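Sugar ABC transporter substrate-binding protein (PDB 5U2P) probably binds a small solute, perhaps a sugar, in the periplasm and hands it to an ABC importer, though its true ligand is not established. Local coordinates at residues P115-L118 against I119-D123; S187-T191 against L192-A196. All coordinates share one frame; numbering follows the deposited sequence.

How the contacts relate
Both contacts are local and largely buried, yet they lie on opposite sides of the chain's centre, with their own centres 24 Å apart and about 13 Å between nearest atoms. Contact 1 belongs to the long loop between helix 101-104 and strand 131-132, in the part of the fold built on the five-stranded sheet; contact 2 starts helix 191-214, beside the sheet that contains strands 138-145 and 263-267. Their chemistry differs accordingly. Residues 115-123, mostly loop, meet through leucine and proline carbons, whereas residues 187-196 are joined mainly by the first backbone bonds of a helix.

Contact 1. Residues P115-L118 against I119-D123; sequences PDLL and IPPTD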
ATOM      1  N   PRO A 115       4.973   5.028 -19.083  1.00 29.88           N
ATOM      2  CA  PRO A 115       4.515   3.658 -19.376  1.00 28.35           C
ATOM      3  C   PRO A 115       5.335   2.537 -18.734  1.00 27.90           C
ATOM      4  O   PRO A 115       4.873   1.395 -18.683  1.00 31.90           O
ATOM      5  CB  PRO A 115       4.622   3.578 -20.906  1.00 34.54           C
ATOM      6  CG  PRO A 115       4.515   4.978 -21.362  1.00 37.14           C
ATOM      7  CD  PRO A 115       5.177   5.809 -20.314  1.00 26.17           C
ATOM      8  N   ASP A 116       6.534   2.851 -18.264  1.00 24.67           N
ATOM      9  CA  ASP A 116       7.410   1.856 -17.652  1.00 25.06           C
ATOM     10  C   ASP A 116       7.105   1.674 -16.157  1.00 24.52           C
ATOM     11  O   ASP A 116       7.573   0.728 -15.527  1.00 25.93           O
ATOM     12  CB  ASP A 116       8.870   2.253 -17.831  1.00 27.19           C
ATOM     13  CG  ASP A 116       9.330   2.189 -19.276  1.00 56.19           C
ATOM     14  OD1 ASP A 116       8.818   1.336 -20.036  1.00 42.53           O
ATOM     15  OD2 ASP A 116      10.222   2.989 -19.637  1.00 37.33           O
ATOM     16  N   LEU A 117       6.311   2.571 -15.588  1.00 24.45           N
ATOM     17  CA  LEU A 117       5.911   2.425 -14.191  1.00 24.92           C
ATOM     18  C   LEU A 117       4.972   1.242 -13.982  1.00 24.58           C
ATOM     19  O   LEU A 117       4.078   1.002 -14.792  1.00 25.89           O
ATOM     20  CB  LEU A 117       5.216   3.690 -13.702  1.00 20.26           C
ATOM     21  CG  LEU A 117       6.081   4.947 -13.630  1.00 20.09           C
ATOM     22  CD1 LEU A 117       5.193   6.143 -13.372  1.00 28.22           C
ATOM     23  CD2 LEU A 117       7.136   4.804 -12.559  1.00 21.28           C
ATOM     24  N   LEU A 118       5.140   0.537 -12.864  1.00 22.29           N
ATOM     25  CA  LEU A 118       4.259  -0.572 -12.545  1.00 22.32           C
ATOM     26  C   LEU A 118       2.895  -0.066 -12.087  1.00 22.07           C
ATOM     27  O   LEU A 118       1.857  -0.541 -12.559  1.00 25.92           O
ATOM     28  CB  LEU A 118       4.893  -1.459 -11.475  1.00 22.96           C
ATOM     29  CG  LEU A 118       6.191  -2.149 -11.919  1.00 27.29           C
ATOM     30  CD1 LEU A 118       6.894  -2.852 -10.770  1.00 32.82           C
ATOM     31  CD2 LEU A 118       5.943  -3.126 -13.053  1.00 38.42           C
ATOM     32  N   ILE A 119       2.909   0.871 -11.144  1.00 22.96           N
ATOM     33  CA  ILE A 119       1.691   1.443 -10.565  1.00 23.84           C
ATOM     34  C   ILE A 119       1.843   2.968 -10.547  1.00 21.61           C
ATOM     35  O   ILE A 119       2.307   3.537  -9.549  1.00 22.46           O
ATOM     36  CB  ILE A 119       1.423   0.940  -9.123  1.00 20.21           C
ATOM     37  CG1 ILE A 119       1.609  -0.573  -9.003  1.00 26.04           C
ATOM     38  CG2 ILE A 119       0.018   1.367  -8.686  1.00 22.98           C
ATOM     39  CD1 ILE A 119       1.635  -1.067  -7.557  1.00 21.10           C
ATOM     40  N   PRO A 120       1.523   3.631 -11.667  1.00 22.51           N
ATOM     41  CA  PRO A 120       1.800   5.073 -11.701  1.00 23.05           C
ATOM     42  C   PRO A 120       1.097   5.809 -10.559  1.00 21.97           C
ATOM     43  O   PRO A 120      -0.101   5.610 -10.350  1.00 26.04           O
ATOM     44  CB  PRO A 120       1.256   5.511 -13.069  1.00 27.17           C
ATOM     45  CG  PRO A 120       1.181   4.279 -13.883  1.00 31.11           C
ATOM     46  CD  PRO A 120       0.961   3.136 -12.935  1.00 23.77           C
ATOM     47  N   PRO A 121       1.841   6.618  -9.796  1.00 20.67           N
ATOM     48  CA  PRO A 121       1.195   7.485  -8.810  1.00 24.69           C
ATOM     49  C   PRO A 121       0.239   8.450  -9.473  1.00 22.20           C
ATOM     50  O   PRO A 121       0.543   8.968 -10.556  1.00 23.02           O
ATOM     51  CB  PRO A 121       2.359   8.244  -8.177  1.00 22.34           C
ATOM     52  CG  PRO A 121       3.584   7.492  -8.582  1.00 22.54           C
ATOM     53  CD  PRO A 121       3.288   6.858  -9.861  1.00 20.58           C
ATOM     54  N   THR A 122      -0.899   8.714  -8.833  1.00 26.18           N
ATOM     55  CA  THR A 122      -1.853   9.661  -9.383  1.00 27.76           C
ATOM     56  C   THR A 122      -2.453  10.567  -8.318  1.00 27.41           C
ATOM     57  O   THR A 122      -2.667  10.147  -7.169  1.00 22.19           O
ATOM     58  CB  THR A 122      -3.009   8.946 -10.098  1.00 33.94           C
ATOM     59  OG1 THR A 122      -3.644   8.044  -9.184  1.00 30.02           O
ATOM     60  CG2 THR A 122      -2.498   8.169 -11.314  1.00 32.13           C
ATOM     61  N   ASP A 123      -2.703  11.812  -8.716  1.00 23.79           N
ATOM     62  CA  ASP A 123      -3.512  12.743  -7.928  1.00 24.83           C
ATOM     63  C   ASP A 123      -4.970  12.419  -8.207  1.00 35.38           C
ATOM     64  O   ASP A 123      -5.255  11.454  -8.910  1.00 26.38           O
ATOM     65  CB  ASP A 123      -3.138  14.199  -8.257  1.00 25.18           C
ATOM     66  CG  ASP A 123      -3.806  14.741  -9.522  1.00 27.77           C
ATOM     67  OD1 ASP A 123      -4.218  13.974 -10.425  1.00 27.06           O
ATOM     68  OD2 ASP A 123      -3.905  15.983  -9.616  1.00 29.80           O
TER
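Apolar contact between Leu117 and the rings of Pro120 and Pro121, three and four residues farther along the chain, carries this turn. The branch that does the touching is CD1 of Leu117: it lies 3.9 Å from CA of Pro120 and 4.0 Å from CB of the same ring. Farther along, the same methyl reaches CD of Pro121 at 4.1 Å, so one leucine tip bridges both proline rings. Closer to the backbone, CB of Leu117 sits 4.1 Å from CG of Pro120. With CG of Leu117 anti to its own carbonyl carbon (chi1 -66°), the leucine side chain and the ring of Pro120 run alongside each other, pointing opposite ways. Between the side chains of the adjacent Leu118 and Ile119 the approach is looser, CB of Leu118 standing 4.2 Å from CG1 of Ile119.

In the fold, this is where a 3-10 segment that began earlier ends at Asp116 and the chain enters an extended, proline-rich run leading toward strand 131-132 of the five-stranded mixed sheet, one of the two sheets of this solute-binding protein. Pro132 on that strand touches both Leu117 and Pro121, and Phe347 also packs on Leu117, which is buried.

Backbone meets ring where the carbonyl O of Leu118 lies 3.8 Å from the ring carbon CD of Pro120, a van der Waals contact. Neither Pro120 nor Pro121 has an amide hydrogen to offer, and their rings restrict phi, which helps keep this part of the run extended.

Polar ties are made to other parts of the chain. Leu118 shares a backbone hydrogen bond with Ala346, and the carbonyl of Pro121 accepts one from Thr128 OG1, just ahead of strand 131-132.

Contact 2. Residues S187-T191 against L192-A196; sequences SFPHT and LLADA
The start of helix 191-214 is organised here, with His190 at the N-cap position and Pro189, reached through a cis peptide bond, just before it. Two backbone hydrogen bonds begin the helix. The carbonyl O of His190 accepts the N-H of Ala194 at 2.8 Å, a nearly straight bond (168° at the hydrogen). One residue on, the carbonyl O of Thr191 accepts the N-H of Asp195, also at 2.8 Å, with the donor tilted 31° from the carbonyl plane.

The His190 ring lies beside the start of the helix, with an edge toward Leu192. Its CG is anti to the backbone N (chi1 -176°), which brings ND1 of His190 to 3.1 Å from the backbone N of Leu192. CB of Leu192 meets the ring at its edge, in plane, 3.8 Å from ND1, and OG1 of Thr191 stands over one face, offset toward the rim. On the other side of the imidazole, NE2 is hydrogen-bonded to the carbonyl of Ser183, so the ring is tied to the preceding loop and its rotation is probably fixed.

Pro189 supplies the apolar part of the contact. Its CG rests 4.1 Å from CB of Ala194, and its CB is 4.3 Å from CD2 of Leu193, so the ring lies against the first turn. Tyr233 of helix 227-238 touches His190, Leu192 and Leu193, while Phe267 of strand 263-267 touches Thr191, Leu192 and Asp195. The carboxylate of Asp195 is directed away from the loop, and its OD1 is hydrogen-bonded to Thr301 OG1. A cap residue followed by successive i to i+4 backbone bonds is the usual beginning of an alpha-helix, here one packed against a sheet and a second helix.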
ATOM      1  N   SER A 187      -4.519   1.274  12.713  1.00 25.81           N
ATOM      2  CA  SER A 187      -5.538   1.990  11.931  1.00 19.06           C
ATOM      3  C   SER A 187      -6.903   1.307  11.951  1.00 22.93           C
ATOM      4  O   SER A 187      -7.037   0.146  12.337  1.00 24.87           O
ATOM      5  CB  SER A 187      -5.058   2.174  10.487  1.00 29.33           C
ATOM      6  OG  SER A 187      -4.453   0.996   9.988  1.00 33.59           O
ATOM      7  N   PHE A 188      -7.933   2.085  11.613  1.00 22.82           N
ATOM      8  CA  PHE A 188      -9.277   1.565  11.398  1.00 25.86           C
ATOM      9  C   PHE A 188      -9.641   1.870   9.953  1.00 22.99           C
ATOM     10  O   PHE A 188      -9.159   2.848   9.391  1.00 27.91           O
ATOM     11  CB  PHE A 188     -10.324   2.204  12.342  1.00 26.26           C
ATOM     12  CG  PHE A 188     -10.097   1.916  13.804  1.00 29.35           C
ATOM     13  CD1 PHE A 188     -10.371   2.878  14.761  1.00 48.92           C
ATOM     14  CD2 PHE A 188      -9.628   0.688  14.215  1.00 30.65           C
ATOM     15  CE1 PHE A 188     -10.159   2.624  16.106  1.00 46.82           C
ATOM     16  CE2 PHE A 188      -9.412   0.423  15.558  1.00 41.61           C
ATOM     17  CZ  PHE A 188      -9.679   1.397  16.503  1.00 39.18           C
ATOM     18  N   PRO A 189     -10.473   1.029   9.331  1.00 22.59           N
ATOM     19  CA  PRO A 189     -10.890  -0.278   9.821  1.00 19.06           C
ATOM     20  C   PRO A 189      -9.698  -1.211   9.697  1.00 21.00           C
ATOM     21  O   PRO A 189      -8.674  -0.790   9.137  1.00 20.87           O
ATOM     22  CB  PRO A 189     -12.030  -0.673   8.880  1.00 28.46           C
ATOM     23  CG  PRO A 189     -11.717   0.046   7.607  1.00 35.34           C
ATOM     24  CD  PRO A 189     -11.007   1.315   7.987  1.00 26.13           C
ATOM     25  N   HIS A 190      -9.816  -2.421  10.220  1.00 21.80           N
ATOM     26  CA  HIS A 190      -8.757  -3.402  10.044  1.00 20.42           C
ATOM     27  C   HIS A 190      -8.523  -3.703   8.558  1.00 28.61           C
ATOM     28  O   HIS A 190      -9.426  -3.598   7.740  1.00 22.90           O
ATOM     29  CB  HIS A 190      -9.092  -4.695  10.790  1.00 21.60           C
ATOM     30  CG  HIS A 190      -7.982  -5.686  10.720  1.00 21.98           C
ATOM     31  ND1 HIS A 190      -7.941  -6.690   9.777  1.00 22.85           N
ATOM     32  CD2 HIS A 190      -6.825  -5.770  11.415  1.00 23.47           C
ATOM     33  CE1 HIS A 190      -6.814  -7.368   9.913  1.00 27.66           C
ATOM     34  NE2 HIS A 190      -6.116  -6.826  10.899  1.00 22.42           N
ATOM     35  N   THR A 191      -7.291  -4.086   8.229  1.00 19.94           N
ATOM     36  CA  THR A 191      -6.885  -4.454   6.883  1.00 18.59           C
ATOM     37  C   THR A 191      -7.875  -5.290   6.069  1.00 18.85           C
ATOM     38  O   THR A 191      -8.055  -5.061   4.884  1.00 21.61           O
ATOM     39  CB  THR A 191      -5.560  -5.270   6.966  1.00 21.70           C
ATOM     40  OG1 THR A 191      -4.663  -4.654   7.912  1.00 22.13           O
ATOM     41  CG2 THR A 191      -4.911  -5.386   5.618  1.00 21.74           C
ATOM     42  N   LEU A 192      -8.448  -6.316   6.692  1.00 20.72           N
ATOM     43  CA  LEU A 192      -9.388  -7.195   6.010  1.00 20.73           C
ATOM     44  C   LEU A 192     -10.598  -6.432   5.492  1.00 23.13           C
ATOM     45  O   LEU A 192     -10.944  -6.504   4.301  1.00 25.21           O
ATOM     46  CB  LEU A 192      -9.850  -8.320   6.954  1.00 22.07           C
ATOM     47  CG  LEU A 192     -10.941  -9.250   6.427  1.00 36.85           C
ATOM     48  CD1 LEU A 192     -10.441  -9.915   5.197  1.00 35.55           C
ATOM     49  CD2 LEU A 192     -11.302 -10.285   7.477  1.00 58.30           C
ATOM     50  N   LEU A 193     -11.245  -5.689   6.377  1.00 22.06           N
ATOM     51  CA  LEU A 193     -12.414  -4.930   5.956  1.00 20.40           C
ATOM     52  C   LEU A 193     -11.998  -3.767   5.048  1.00 24.27           C
ATOM     53  O   LEU A 193     -12.706  -3.431   4.089  1.00 24.63           O
ATOM     54  CB  LEU A 193     -13.195  -4.420   7.169  1.00 29.08           C
ATOM     55  CG  LEU A 193     -14.574  -3.837   6.879  1.00 47.75           C
ATOM     56  CD1 LEU A 193     -15.447  -4.849   6.127  1.00 38.14           C
ATOM     57  CD2 LEU A 193     -15.237  -3.410   8.186  1.00 46.49           C
ATOM     58  N   ALA A 194     -10.850  -3.158   5.335  1.00 23.75           N
ATOM     59  CA  ALA A 194     -10.325  -2.079   4.488  1.00 22.28           C
ATOM     60  C   ALA A 194     -10.145  -2.544   3.045  1.00 23.94           C
ATOM     61  O   ALA A 194     -10.520  -1.847   2.099  1.00 22.71           O
ATOM     62  CB  ALA A 194      -9.015  -1.561   5.042  1.00 22.17           C
ATOM     63  N   ASP A 195      -9.535  -3.715   2.882  1.00 20.04           N
ATOM     64  CA  ASP A 195      -9.336  -4.292   1.563  1.00 22.06           C
ATOM     65  C   ASP A 195     -10.673  -4.432   0.830  1.00 22.96           C
ATOM     66  O   ASP A 195     -10.844  -3.963  -0.305  1.00 21.47           O
ATOM     67  CB  ASP A 195      -8.632  -5.647   1.695  1.00 22.61           C
ATOM     68  CG  ASP A 195      -8.440  -6.344   0.371  1.00 28.97           C
ATOM     69  OD1 ASP A 195      -7.458  -6.006  -0.334  1.00 26.78           O
ATOM     70  OD2 ASP A 195      -9.260  -7.236   0.041  1.00 27.80           O
ATOM     71  N   ALA A 196     -11.647  -5.037   1.499  1.00 25.72           N
ATOM     72  CA  ALA A 196     -12.912  -5.329   0.855  1.00 24.34           C
ATOM     73  C   ALA A 196     -13.707  -4.073   0.525  1.00 22.86           C
ATOM     74  O   ALA A 196     -14.267  -3.975  -0.568  1.00 26.96           O
ATOM     75  CB  ALA A 196     -13.719  -6.257   1.737  1.00 27.43           C
TER